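Local coordinates for protein L-Ribose isomerase (Acinetobacter, PDB 4Q0S) that probably interconverts L-ribose and L-ribulose as an isomerase, using a metal-bearing cupin barrel that here holds cobalt and ribitol, at residues A30-A35 against P210-E215; L36-P39 against K43-N46; P70-I75 against C114-H119; E124-V129 against H197-R202. One frame throughout, in Å; residues are numbered along the deposited sequence.

Contact 1: residues A30-A35 against P210-E215; sequences AALGKA and PLVVRE. With RB0 (D-ribitol), chain C.
Glu215 OE2 lies on the segment that packs Pro210 and Val212 against Leu32, and it is gripped by several groups. Glu215 OE2 accepts a hydrogen bond from RB0 O3 of the bound D-ribitol at 3.2 Å. It also forms a salt bridge with Lys104 and a weak hydrogen bond with Ser217. The glutamate reaches the ligand as an extended chain, with CG anti to the backbone N (chi1 177°). Glu215 thus belongs to the ribitol pocket, while the other end of its segment faces segment 30-35.

There the contact is wholly apolar, and one methyl carries it. Leu32 CD2 lies 3.8 Å from Val212 CG2 and 3.9 Å from Pro210 CG. Of the two valine methyls, the one beside the backbone N meets the leucine. The other, Val212 CG1, turns to Leu36. Leu32 and Pro210 also sit at a subunit boundary, packing on Ala35 and Ala31 of the second subunit, respectively.

In the fold, the contact lays the last turn of helix 19-35 on the outside of the cupin barrel. The strand beneath, 211-217, runs antiparallel between strands 101-108 and 124-130 of the six-stranded sheet.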
loop_
_atom_site.group_PDB
_atom_site.type_symbol
_atom_site.label_atom_id
_atom_site.label_comp_id
_atom_site.label_asym_id
_atom_site.label_seq_id
_atom_site.Cartn_x
_atom_site.Cartn_y
_atom_site.Cartn_z
ATOM N N ALA A 30 9.875 9.651 -6.687
ATOM C CA ALA A 30 9.097 10.237 -5.607
ATOM C C ALA A 30 7.668 9.699 -5.635
ATOM O O ALA A 30 7.056 9.491 -4.591
ATOM C CB ALA A 30 9.099 11.763 -5.720
ATOM N N ALA A 31 7.140 9.470 -6.835
ATOM C CA ALA A 31 5.783 8.948 -6.977
ATOM C C ALA A 31 5.766 7.515 -6.460
ATOM O O ALA A 31 4.837 7.095 -5.765
ATOM C CB ALA A 31 5.344 8.993 -8.454
ATOM N N LEU A 32 6.803 6.761 -6.804
ATOM C CA LEU A 32 6.901 5.382 -6.347
ATOM C C LEU A 32 6.936 5.398 -4.816
ATOM O O LEU A 32 6.265 4.603 -4.150
ATOM C CB LEU A 32 8.168 4.735 -6.915
ATOM C CG LEU A 32 8.460 3.278 -6.547
ATOM C CD1 LEU A 32 7.340 2.374 -7.044
ATOM C CD2 LEU A 32 9.781 2.857 -7.180
ATOM N N GLY A 33 7.707 6.323 -4.257
ATOM C CA GLY A 33 7.802 6.425 -2.815
ATOM C C GLY A 33 6.458 6.683 -2.162
ATOM O O GLY A 33 6.123 6.073 -1.149
ATOM N N LYS A 34 5.690 7.601 -2.735
ATOM C CA LYS A 34 4.376 7.928 -2.201
ATOM C C LYS A 34 3.456 6.714 -2.261
ATOM O O LYS A 34 2.745 6.416 -1.300
ATOM C CB LYS A 34 3.784 9.108 -2.976
ATOM C CG LYS A 34 4.580 10.379 -2.751
ATOM C CD LYS A 34 3.908 11.594 -3.333
ATOM C CE LYS A 34 4.618 12.853 -2.860
ATOM N NZ LYS A 34 3.858 14.080 -3.197
ATOM N N ALA A 35 3.488 6.000 -3.380
ATOM C CA ALA A 35 2.666 4.809 -3.532
ATOM C C ALA A 35 2.974 3.817 -2.408
ATOM O O ALA A 35 2.082 3.126 -1.913
ATOM C CB ALA A 35 2.932 4.155 -4.898
ATOM N N PRO A 210 12.370 -1.221 -9.071
ATOM C CA PRO A 210 13.558 -0.617 -8.465
ATOM C C PRO A 210 13.608 -1.097 -7.017
ATOM O O PRO A 210 12.578 -1.440 -6.441
ATOM C CB PRO A 210 13.268 0.887 -8.525
ATOM C CG PRO A 210 12.211 1.017 -9.597
ATOM C CD PRO A 210 11.356 -0.199 -9.374
ATOM N N LEU A 211 14.803 -1.152 -6.442
ATOM C CA LEU A 211 14.924 -1.532 -5.051
ATOM C C LEU A 211 14.533 -0.281 -4.264
ATOM O O LEU A 211 15.039 0.811 -4.532
ATOM C CB LEU A 211 16.372 -1.908 -4.717
ATOM C CG LEU A 211 16.713 -1.852 -3.221
ATOM C CD1 LEU A 211 15.819 -2.826 -2.465
ATOM C CD2 LEU A 211 18.199 -2.192 -3.005
ATOM N N VAL A 212 13.617 -0.430 -3.320
ATOM C CA VAL A 212 13.202 0.695 -2.495
ATOM C C VAL A 212 13.467 0.275 -1.060
ATOM O O VAL A 212 12.935 -0.739 -0.590
ATOM C CB VAL A 212 11.697 1.031 -2.676
ATOM C CG1 VAL A 212 11.332 2.280 -1.853
ATOM C CG2 VAL A 212 11.398 1.282 -4.141
ATOM N N VAL A 213 14.297 1.047 -0.366
ATOM C CA VAL A 213 14.658 0.720 1.008
ATOM C C VAL A 213 14.504 1.895 1.954
ATOM O O VAL A 213 14.874 3.024 1.638
ATOM C CB VAL A 213 16.132 0.245 1.099
ATOM C CG1 VAL A 213 16.469 -0.191 2.540
ATOM C CG2 VAL A 213 16.369 -0.902 0.133
ATOM N N ARG A 214 13.959 1.618 3.125
ATOM C CA ARG A 214 13.796 2.642 4.132
ATOM C C ARG A 214 15.001 2.535 5.075
ATOM O O ARG A 214 15.255 1.479 5.657
ATOM C CB ARG A 214 12.487 2.402 4.890
ATOM C CG ARG A 214 12.176 3.425 5.964
ATOM C CD ARG A 214 10.902 3.037 6.709
ATOM N NE ARG A 214 9.678 3.310 5.949
ATOM C CZ ARG A 214 8.889 4.360 6.173
ATOM N NH1 ARG A 214 7.796 4.541 5.445
ATOM N NH2 ARG A 214 9.200 5.227 7.130
ATOM N N GLU A 215 15.768 3.614 5.201
ATOM C CA GLU A 215 16.913 3.591 6.100
ATOM C C GLU A 215 16.642 4.415 7.346
ATOM O O GLU A 215 16.188 5.554 7.264
ATOM C CB GLU A 215 18.180 4.133 5.423
ATOM C CG GLU A 215 19.378 4.176 6.388
ATOM C CD GLU A 215 20.623 4.769 5.769
ATOM O OE1 GLU A 215 21.160 4.154 4.830
ATOM O OE2 GLU A 215 21.067 5.852 6.223
HETATM C C1 RB0 C . 24.894 6.909 0.838
HETATM O O1 RB0 C . 25.433 7.946 0.037
HETATM C C2 RB0 C . 24.077 7.514 1.970
HETATM O O2 RB0 C . 24.946 8.106 2.934
HETATM C C3 RB0 C . 23.180 6.442 2.624
HETATM O O3 RB0 C . 22.265 7.061 3.517
HETATM C C4 RB0 C . 23.972 5.360 3.366
HETATM O O4 RB0 C . 25.269 5.841 3.685
HETATM C C5 RB0 C . 24.079 4.103 2.506
HETATM O O5 RB0 C . 24.667 3.043 3.259
#

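Contact 2: residues L36-P39 against K43-N46; sequences LRYP and KMVN
Met44 reaches back to Tyr38 and Pro39, at the Schellman motif that ends helix 19-35, with Arg37 as its C-prime residue. The contact folds the loop after that helix onto itself.

Lys43 contributes its backbone: Lys43 O accepts a hydrogen bond from Asn46 ND2 at 2.7 Å, in the carbonyl plane. Met44 follows and makes the contact with its sulfur and terminal methyl. Met44 SD stands 3.6 Å from Pro39 O. A bend at the last torsion (chi3 59°) turns the methyl back toward the tyrosine, and Met44 CE comes 4.0 Å from Tyr38 CE2. It meets the ring at the edge, near its plane, and the two side chains cross at about a right angle. Met44 also packs on Phe77 and Ser79 of strand 73-82. Val45 is the centre of an inverse gamma turn, closed by a weak bond from Asn46 N to Met44 O. Asn46 ends the segment, with Asn46 OD1 hydrogen-bonded to Ser48 N.

The tyrosine is held at its far end by hydrogen bonds to Asp103 and Ser79. Over one face of its ring, toward the rim, Pro39 CD sits 3.6 Å above the plane of Tyr38.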
loop_
_atom_site.group_PDB
_atom_site.type_symbol
_atom_site.label_atom_id
_atom_site.label_comp_id
_atom_site.label_asym_id
_atom_site.label_seq_id
_atom_site.Cartn_x
_atom_site.Cartn_y
_atom_site.Cartn_z
ATOM N N LEU A 36 4.240 3.754 -2.008
ATOM C CA LEU A 36 4.667 2.840 -0.954
ATOM C C LEU A 36 4.500 3.477 0.425
ATOM O O LEU A 36 5.032 2.992 1.422
ATOM C CB LEU A 36 6.121 2.423 -1.185
ATOM C CG LEU A 36 6.368 1.663 -2.492
ATOM C CD1 LEU A 36 7.870 1.652 -2.821
ATOM C CD2 LEU A 36 5.816 0.240 -2.380
ATOM N N ARG A 37 3.750 4.572 0.455
ATOM C CA ARG A 37 3.448 5.315 1.675
ATOM C C ARG A 37 4.616 5.971 2.406
ATOM O O ARG A 37 4.585 6.087 3.633
ATOM C CB ARG A 37 2.671 4.431 2.663
ATOM C CG ARG A 37 1.370 3.837 2.105
ATOM C CD ARG A 37 0.625 3.058 3.194
ATOM N NE ARG A 37 -0.638 2.489 2.718
ATOM C CZ ARG A 37 -1.744 3.192 2.494
ATOM N NH1 ARG A 37 -1.756 4.501 2.698
ATOM N NH2 ARG A 37 -2.844 2.585 2.078
ATOM N N TYR A 38 5.648 6.395 1.682
ATOM C CA TYR A 38 6.747 7.090 2.353
ATOM C C TYR A 38 6.314 8.564 2.305
ATOM O O TYR A 38 5.865 9.050 1.265
ATOM C CB TYR A 38 8.084 6.895 1.622
ATOM C CG TYR A 38 9.263 7.311 2.479
ATOM C CD1 TYR A 38 9.698 6.508 3.541
ATOM C CD2 TYR A 38 9.885 8.542 2.290
ATOM C CE1 TYR A 38 10.724 6.930 4.396
ATOM C CE2 TYR A 38 10.904 8.977 3.139
ATOM C CZ TYR A 38 11.320 8.168 4.191
ATOM O OH TYR A 38 12.318 8.611 5.040
ATOM N N PRO A 39 6.435 9.289 3.429
ATOM C CA PRO A 39 6.038 10.701 3.491
ATOM C C PRO A 39 6.971 11.670 2.774
ATOM O O PRO A 39 7.748 12.379 3.408
ATOM C CB PRO A 39 5.977 10.965 4.992
ATOM C CG PRO A 39 7.134 10.135 5.499
ATOM C CD PRO A 39 6.967 8.832 4.728
ATOM N N LYS A 43 9.820 19.703 -0.665
ATOM C CA LYS A 43 11.216 20.066 -0.445
ATOM C C LYS A 43 12.165 18.875 -0.590
ATOM O O LYS A 43 13.339 19.042 -0.923
ATOM C CB LYS A 43 11.384 20.683 0.942
ATOM C CG LYS A 43 11.016 19.741 2.080
ATOM C CD LYS A 43 11.644 20.175 3.396
ATOM C CE LYS A 43 11.181 21.560 3.822
ATOM N NZ LYS A 43 11.803 21.971 5.117
ATOM N N MET A 44 11.660 17.671 -0.343
ATOM C CA MET A 44 12.488 16.473 -0.452
ATOM C C MET A 44 12.789 16.119 -1.907
ATOM O O MET A 44 13.804 15.478 -2.207
ATOM C CB MET A 44 11.800 15.301 0.255
ATOM C CG MET A 44 11.737 15.477 1.773
ATOM S SD MET A 44 10.576 14.378 2.594
ATOM C CE MET A 44 11.251 12.782 2.102
ATOM N N VAL A 45 11.909 16.533 -2.813
ATOM C CA VAL A 45 12.107 16.255 -4.229
ATOM C C VAL A 45 12.911 17.418 -4.796
ATOM O O VAL A 45 12.353 18.386 -5.318
ATOM C CB VAL A 45 10.754 16.124 -4.956
ATOM C CG1 VAL A 45 10.973 15.736 -6.411
ATOM C CG2 VAL A 45 9.895 15.075 -4.248
ATOM N N ASN A 46 14.231 17.313 -4.678
ATOM C CA ASN A 46 15.137 18.366 -5.130
ATOM C C ASN A 46 16.286 17.852 -5.996
ATOM O O ASN A 46 16.382 16.653 -6.283
ATOM C CB ASN A 46 15.709 19.094 -3.913
ATOM C CG ASN A 46 16.302 18.139 -2.898
ATOM O OD1 ASN A 46 17.224 17.389 -3.209
ATOM N ND2 ASN A 46 15.768 18.150 -1.682
#

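Contact 3: residues P70-I75 against C114-H119; sequences PYEAMI and CPPHHH. With CO (cobalt (II) ion), chain B; RB0 (D-ribitol), chain C.
The metal and ribitol site of the cupin barrel lies beside this contact, in which Glu72 and Met74 pack against Cys114 and Pro115. His117 and His119 fit the HXH(X)4E signature of the first cupin motif, whose glutamate is Glu124. His117 NE2 binds the cobalt ion at 2.3 Å and His119 NE2 at 2.2 Å. Glu124, His199 and two ribitol hydroxyls, O4 and O5, complete the six ligands.

Across the contact, the glutamate carboxylate lies against a proline. Glu72 OE1 is 3.2 Å from Pro115 CB, and the two side chains meet at a slant. The same oxygen forms a salt bridge with Arg171, and Glu72 OE2 is hydrogen-bonded to the Tyr175 hydroxyl, so both oxygens of this buried group have partners. Farther along, two sulfurs meet: Met74 SD is 3.7 Å from Cys114 SG. With CG between the backbone N and carbonyl carbon (chi1 72°), Met74 brings its SD against Cys114. The cysteine links this packing to the ligand, with Cys114 SG 3.6 Å from RB0 C5.

The ring of His117 is fixed from behind. His117 ND1 donates in the ring plane to Pro115 O at 2.6 Å (N-H...O 160°), which holds NE2 toward the metal.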
loop_
_atom_site.group_PDB
_atom_site.type_symbol
_atom_site.label_atom_id
_atom_site.label_comp_id
_atom_site.label_asym_id
_atom_site.label_seq_id
_atom_site.Cartn_x
_atom_site.Cartn_y
_atom_site.Cartn_z
ATOM N N PRO A 70 25.782 -2.133 -14.587
ATOM C CA PRO A 70 26.400 -1.822 -13.297
ATOM C C PRO A 70 27.027 -0.431 -13.194
ATOM O O PRO A 70 28.100 -0.170 -13.750
ATOM C CB PRO A 70 27.432 -2.935 -13.133
ATOM C CG PRO A 70 27.862 -3.197 -14.550
ATOM C CD PRO A 70 26.540 -3.183 -15.296
ATOM N N TYR A 71 26.340 0.461 -12.487
ATOM C CA TYR A 71 26.827 1.815 -12.265
ATOM C C TYR A 71 26.528 2.181 -10.818
ATOM O O TYR A 71 25.692 1.543 -10.172
ATOM C CB TYR A 71 26.151 2.798 -13.224
ATOM C CG TYR A 71 26.723 2.752 -14.625
ATOM C CD1 TYR A 71 27.924 3.398 -14.928
ATOM C CD2 TYR A 71 26.090 2.031 -15.637
ATOM C CE1 TYR A 71 28.485 3.325 -16.204
ATOM C CE2 TYR A 71 26.641 1.948 -16.918
ATOM C CZ TYR A 71 27.841 2.598 -17.192
ATOM O OH TYR A 71 28.401 2.511 -18.449
ATOM N N GLU A 72 27.226 3.189 -10.303
ATOM C CA GLU A 72 27.025 3.613 -8.928
ATOM C C GLU A 72 26.263 4.934 -8.918
ATOM O O GLU A 72 26.823 6.012 -9.154
ATOM C CB GLU A 72 28.384 3.716 -8.212
ATOM C CG GLU A 72 29.182 2.413 -8.373
ATOM C CD GLU A 72 30.507 2.372 -7.624
ATOM O OE1 GLU A 72 31.101 3.438 -7.361
ATOM O OE2 GLU A 72 30.960 1.251 -7.315
ATOM N N ALA A 73 24.964 4.816 -8.658
ATOM C CA ALA A 73 24.052 5.948 -8.628
ATOM C C ALA A 73 22.782 5.511 -7.902
ATOM O O ALA A 73 22.400 4.335 -7.942
ATOM C CB ALA A 73 23.723 6.386 -10.045
ATOM N N MET A 74 22.120 6.459 -7.251
ATOM C CA MET A 74 20.915 6.142 -6.503
ATOM C C MET A 74 20.168 7.410 -6.160
ATOM O O MET A 74 20.661 8.519 -6.374
ATOM C CB MET A 74 21.287 5.451 -5.194
ATOM C CG MET A 74 21.914 6.424 -4.200
ATOM S SD MET A 74 22.676 5.635 -2.787
ATOM C CE MET A 74 21.206 4.950 -1.993
ATOM N N ILE A 75 18.982 7.227 -5.595
ATOM C CA ILE A 75 18.156 8.347 -5.184
ATOM C C ILE A 75 17.905 8.225 -3.694
ATOM O O ILE A 75 17.702 7.124 -3.186
ATOM C CB ILE A 75 16.790 8.341 -5.908
ATOM C CG1 ILE A 75 16.993 8.631 -7.393
ATOM C CG2 ILE A 75 15.851 9.363 -5.263
ATOM C CD1 ILE A 75 15.714 8.694 -8.172
ATOM N N CYS A 114 24.969 1.392 -4.459
ATOM C CA CYS A 114 25.267 2.458 -3.511
ATOM C C CYS A 114 26.694 1.908 -3.297
ATOM O O CYS A 114 26.869 0.828 -2.739
ATOM C CB CYS A 114 24.471 2.339 -2.219
ATOM S SG CYS A 114 25.048 3.484 -0.920
ATOM N N PRO A 115 27.721 2.629 -3.767
ATOM C CA PRO A 115 29.125 2.207 -3.657
ATOM C C PRO A 115 29.769 1.944 -2.291
ATOM O O PRO A 115 29.337 2.463 -1.261
ATOM C CB PRO A 115 29.856 3.291 -4.443
ATOM C CG PRO A 115 29.066 4.502 -4.108
ATOM C CD PRO A 115 27.634 4.011 -4.262
ATOM N N PRO A 116 30.823 1.108 -2.279
ATOM C CA PRO A 116 31.549 0.766 -1.055
ATOM C C PRO A 116 31.968 2.000 -0.272
ATOM O O PRO A 116 32.582 2.922 -0.818
ATOM C CB PRO A 116 32.753 -0.006 -1.582
ATOM C CG PRO A 116 32.170 -0.762 -2.725
ATOM C CD PRO A 116 31.319 0.306 -3.416
ATOM N N HIS A 117 31.642 2.009 1.013
ATOM C CA HIS A 117 32.006 3.116 1.880
ATOM C C HIS A 117 31.741 2.712 3.317
ATOM O O HIS A 117 31.161 1.652 3.579
ATOM C CB HIS A 117 31.178 4.362 1.539
ATOM C CG HIS A 117 29.719 4.217 1.847
ATOM N ND1 HIS A 117 28.878 3.410 1.113
ATOM C CD2 HIS A 117 28.963 4.741 2.843
ATOM C CE1 HIS A 117 27.666 3.440 1.644
ATOM N NE2 HIS A 117 27.692 4.241 2.695
ATOM N N HIS A 118 32.187 3.541 4.252
ATOM C CA HIS A 118 31.934 3.271 5.654
ATOM C C HIS A 118 31.798 4.600 6.363
ATOM O O HIS A 118 32.233 5.629 5.847
ATOM C CB HIS A 118 33.051 2.420 6.285
ATOM C CG HIS A 118 34.289 3.182 6.640
ATOM N ND1 HIS A 118 35.269 3.485 5.720
ATOM C CD2 HIS A 118 34.712 3.691 7.821
ATOM C CE1 HIS A 118 36.244 4.146 6.320
ATOM N NE2 HIS A 118 35.929 4.285 7.595
ATOM N N HIS A 119 31.173 4.579 7.532
ATOM C CA HIS A 119 30.969 5.789 8.317
ATOM C C HIS A 119 31.689 5.673 9.656
ATOM O O HIS A 119 31.667 4.619 10.287
ATOM C CB HIS A 119 29.476 6.001 8.570
ATOM C CG HIS A 119 28.648 5.963 7.324
ATOM N ND1 HIS A 119 28.682 6.965 6.379
ATOM C CD2 HIS A 119 27.796 5.025 6.848
ATOM C CE1 HIS A 119 27.888 6.646 5.374
ATOM N NE2 HIS A 119 27.338 5.474 5.634
HETATM CO CO CO B . 26.186 4.092 4.439
HETATM C C1 RB0 C . 24.894 6.909 0.838
HETATM O O1 RB0 C . 25.433 7.946 0.037
HETATM C C2 RB0 C . 24.077 7.514 1.970
HETATM O O2 RB0 C . 24.946 8.106 2.934
HETATM C C3 RB0 C . 23.180 6.442 2.624
HETATM O O3 RB0 C . 22.265 7.061 3.517
HETATM C C4 RB0 C . 23.972 5.360 3.366
HETATM O O4 RB0 C . 25.269 5.841 3.685
HETATM C C5 RB0 C . 24.079 4.103 2.506
HETATM O O5 RB0 C . 24.667 3.043 3.259
#

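Contact 4: residues E124-V129 against H197-R202; sequences ESYEVV and HLHAFR. With CO (cobalt (II) ion), chain B; RB0 (D-ribitol), chain C.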
loop_
_atom_site.group_PDB
_atom_site.type_symbol
_atom_site.label_atom_id
_atom_site.label_comp_id
_atom_site.label_asym_id
_atom_site.label_seq_id
_atom_site.Cartn_x
_atom_site.Cartn_y
_atom_site.Cartn_z
ATOM N N GLU A 124 23.620 2.373 10.546
ATOM C CA GLU A 124 22.401 2.274 9.741
ATOM C C GLU A 124 21.608 0.990 10.004
ATOM O O GLU A 124 22.115 0.041 10.600
ATOM C CB GLU A 124 22.758 2.302 8.246
ATOM C CG GLU A 124 23.636 3.471 7.804
ATOM C CD GLU A 124 24.200 3.300 6.394
ATOM O OE1 GLU A 124 23.885 2.298 5.720
ATOM O OE2 GLU A 124 24.977 4.171 5.958
ATOM N N SER A 125 20.359 0.988 9.541
ATOM C CA SER A 125 19.469 -0.164 9.637
ATOM C C SER A 125 18.667 -0.130 8.337
ATOM O O SER A 125 18.306 0.955 7.858
ATOM C CB SER A 125 18.529 -0.057 10.843
ATOM O OG SER A 125 17.479 0.870 10.612
ATOM N N TYR A 126 18.403 -1.300 7.759
ATOM C CA TYR A 126 17.673 -1.367 6.498
ATOM C C TYR A 126 16.351 -2.105 6.576
ATOM O O TYR A 126 16.226 -3.121 7.255
ATOM C CB TYR A 126 18.512 -2.053 5.411
ATOM C CG TYR A 126 19.935 -1.577 5.312
ATOM C CD1 TYR A 126 20.228 -0.225 5.178
ATOM C CD2 TYR A 126 20.994 -2.488 5.344
ATOM C CE1 TYR A 126 21.540 0.219 5.077
ATOM C CE2 TYR A 126 22.313 -2.059 5.242
ATOM C CZ TYR A 126 22.579 -0.704 5.110
ATOM O OH TYR A 126 23.881 -0.267 5.034
ATOM N N GLU A 127 15.378 -1.591 5.838
ATOM C CA GLU A 127 14.055 -2.187 5.746
ATOM C C GLU A 127 13.709 -2.146 4.259
ATOM O O GLU A 127 13.543 -1.068 3.695
ATOM C CB GLU A 127 13.039 -1.354 6.538
ATOM C CG GLU A 127 11.613 -1.876 6.470
ATOM C CD GLU A 127 10.588 -0.843 6.911
ATOM O OE1 GLU A 127 10.797 -0.196 7.958
ATOM O OE2 GLU A 127 9.565 -0.690 6.213
ATOM N N VAL A 128 13.629 -3.305 3.613
ATOM C CA VAL A 128 13.295 -3.326 2.196
ATOM C C VAL A 128 11.787 -3.140 2.046
ATOM O O VAL A 128 11.001 -3.831 2.691
ATOM C CB VAL A 128 13.732 -4.655 1.523
ATOM C CG1 VAL A 128 13.237 -4.700 0.068
ATOM C CG2 VAL A 128 15.261 -4.779 1.561
ATOM N N VAL A 129 11.390 -2.194 1.202
ATOM C CA VAL A 129 9.976 -1.919 0.985
ATOM C C VAL A 129 9.503 -2.568 -0.304
ATOM O O VAL A 129 8.395 -3.117 -0.368
ATOM C CB VAL A 129 9.719 -0.398 0.916
ATOM C CG1 VAL A 129 8.218 -0.119 0.772
ATOM C CG2 VAL A 129 10.279 0.275 2.163
ATOM N N HIS A 197 31.870 0.059 9.515
ATOM C CA HIS A 197 31.847 -1.139 8.686
ATOM C C HIS A 197 31.682 -0.786 7.225
ATOM O O HIS A 197 30.790 -0.019 6.866
ATOM C CB HIS A 197 30.701 -2.059 9.104
ATOM C CG HIS A 197 31.004 -2.871 10.317
ATOM N ND1 HIS A 197 31.597 -4.113 10.247
ATOM C CD2 HIS A 197 30.854 -2.597 11.633
ATOM C CE1 HIS A 197 31.802 -4.568 11.470
ATOM N NE2 HIS A 197 31.362 -3.666 12.329
ATOM N N LEU A 198 32.546 -1.344 6.385
ATOM C CA LEU A 198 32.460 -1.116 4.951
ATOM C C LEU A 198 31.188 -1.776 4.440
ATOM O O LEU A 198 30.867 -2.905 4.813
ATOM C CB LEU A 198 33.652 -1.736 4.228
ATOM C CG LEU A 198 35.016 -1.059 4.355
ATOM C CD1 LEU A 198 36.090 -2.013 3.851
ATOM C CD2 LEU A 198 35.022 0.244 3.558
ATOM N N HIS A 199 30.456 -1.071 3.589
ATOM C CA HIS A 199 29.241 -1.635 3.033
ATOM C C HIS A 199 28.876 -1.012 1.698
ATOM O O HIS A 199 29.310 0.091 1.361
ATOM C CB HIS A 199 28.071 -1.503 4.018
ATOM C CG HIS A 199 27.772 -0.095 4.429
ATOM N ND1 HIS A 199 28.565 0.612 5.308
ATOM C CD2 HIS A 199 26.776 0.746 4.062
ATOM C CE1 HIS A 199 28.071 1.828 5.463
ATOM N NE2 HIS A 199 26.985 1.936 4.718
ATOM N N ALA A 200 28.094 -1.766 0.937
ATOM C CA ALA A 200 27.614 -1.368 -0.372
ATOM C C ALA A 200 26.400 -2.249 -0.637
ATOM O O ALA A 200 26.207 -3.268 0.026
ATOM C CB ALA A 200 28.689 -1.621 -1.433
ATOM N N PHE A 201 25.568 -1.850 -1.587
ATOM C CA PHE A 201 24.404 -2.647 -1.911
ATOM C C PHE A 201 23.886 -2.316 -3.295
ATOM O O PHE A 201 24.133 -1.231 -3.817
ATOM C CB PHE A 201 23.312 -2.460 -0.850
ATOM C CG PHE A 201 22.867 -1.033 -0.654
ATOM C CD1 PHE A 201 21.930 -0.455 -1.508
ATOM C CD2 PHE A 201 23.357 -0.279 0.413
ATOM C CE1 PHE A 201 21.483 0.858 -1.296
ATOM C CE2 PHE A 201 22.917 1.032 0.633
ATOM C CZ PHE A 201 21.976 1.600 -0.224
ATOM N N ARG A 202 23.185 -3.268 -3.896
ATOM C CA ARG A 202 22.638 -3.071 -5.225
ATOM C C ARG A 202 21.277 -3.734 -5.338
ATOM O O ARG A 202 20.875 -4.529 -4.486
ATOM C CB ARG A 202 23.540 -3.706 -6.291
ATOM C CG ARG A 202 23.413 -5.231 -6.339
ATOM C CD ARG A 202 24.020 -5.845 -7.606
ATOM N NE ARG A 202 23.705 -7.270 -7.707
ATOM C CZ ARG A 202 24.027 -8.043 -8.740
ATOM N NH1 ARG A 202 24.682 -7.535 -9.778
ATOM N NH2 ARG A 202 23.680 -9.326 -8.743
HETATM CO CO CO B . 26.186 4.092 4.439
HETATM C C1 RB0 C . 24.894 6.909 0.838
HETATM O O1 RB0 C . 25.433 7.946 0.037
HETATM C C2 RB0 C . 24.077 7.514 1.970
HETATM O O2 RB0 C . 24.946 8.106 2.934
HETATM C C3 RB0 C . 23.180 6.442 2.624
HETATM O O3 RB0 C . 22.265 7.061 3.517
HETATM C C4 RB0 C . 23.972 5.360 3.366
HETATM O O4 RB0 C . 25.269 5.841 3.685
HETATM C C5 RB0 C . 24.079 4.103 2.506
HETATM O O5 RB0 C . 24.667 3.043 3.259
#
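Glu124 and His199 meet at the cobalt ion, one from each segment, beside the two histidines of segment 114-119. Glu124 OE2 binds the metal at 1.9 Å and His199 NE2 at 2.3 Å. The ribitol chelates the ion through O4 and O5, as a substrate might. The carboxylate uses one oxygen for the metal; the other, Glu124 OE1, lies 2.7 Å from RB0 O5.

Hydrogen bonds within each segment set these ligands. Tyr126 OH donates to Glu124 OE1 at 2.7 Å, approaching nearly in line with the C-O bond. His199 ND1 donates to His197 O at 2.8 Å, close to the ring plane and fairly straight (N-H...O 165°). That bond holds the imidazole from its rear edge, with NE2 at the metal. Tyr126 and His197 are thus second-shell residues that position first-shell ones.

Packing joins the aromatic groups. Tyr126 OH comes obliquely to the His199 ring, 3.2 Å from His199 CD2. The Tyr126 and Phe201 rings also meet obliquely, centroids 5.9 Å apart and planes at 59°. Phe201 points an edge at the ribitol, with Phe201 CE2 3.7 Å from RB0 O5.

The contact spans the barrel interior between its two sheets. Strand 124-130 lies between 211-217 and 191-193 in one sheet, and strand 199-202 between 132-137 and 113-118 in the other.

In the fold
From the N terminus, helix 19-35 opens contact 1, which closes only at strand 211-217 and so encloses the other three. Contact 2 comes first inside it, a short loop closed just past the helix end. Contact 3 follows, tying the start of strand 73-82 to strand 113-118. Contact 4 then joins strand 124-130 to strand 199-202. These three run in series without crossing. Contacts 3 and 4 lie about 10 Å apart between centres, share the cobalt ion, and are bridged by backbone bonds between strands 113-118 and 199-202. Contacts 1 and 4 meet through neighbouring strands 211-217 and 124-130. The ribitol is touched by contacts 1, 3 and 4.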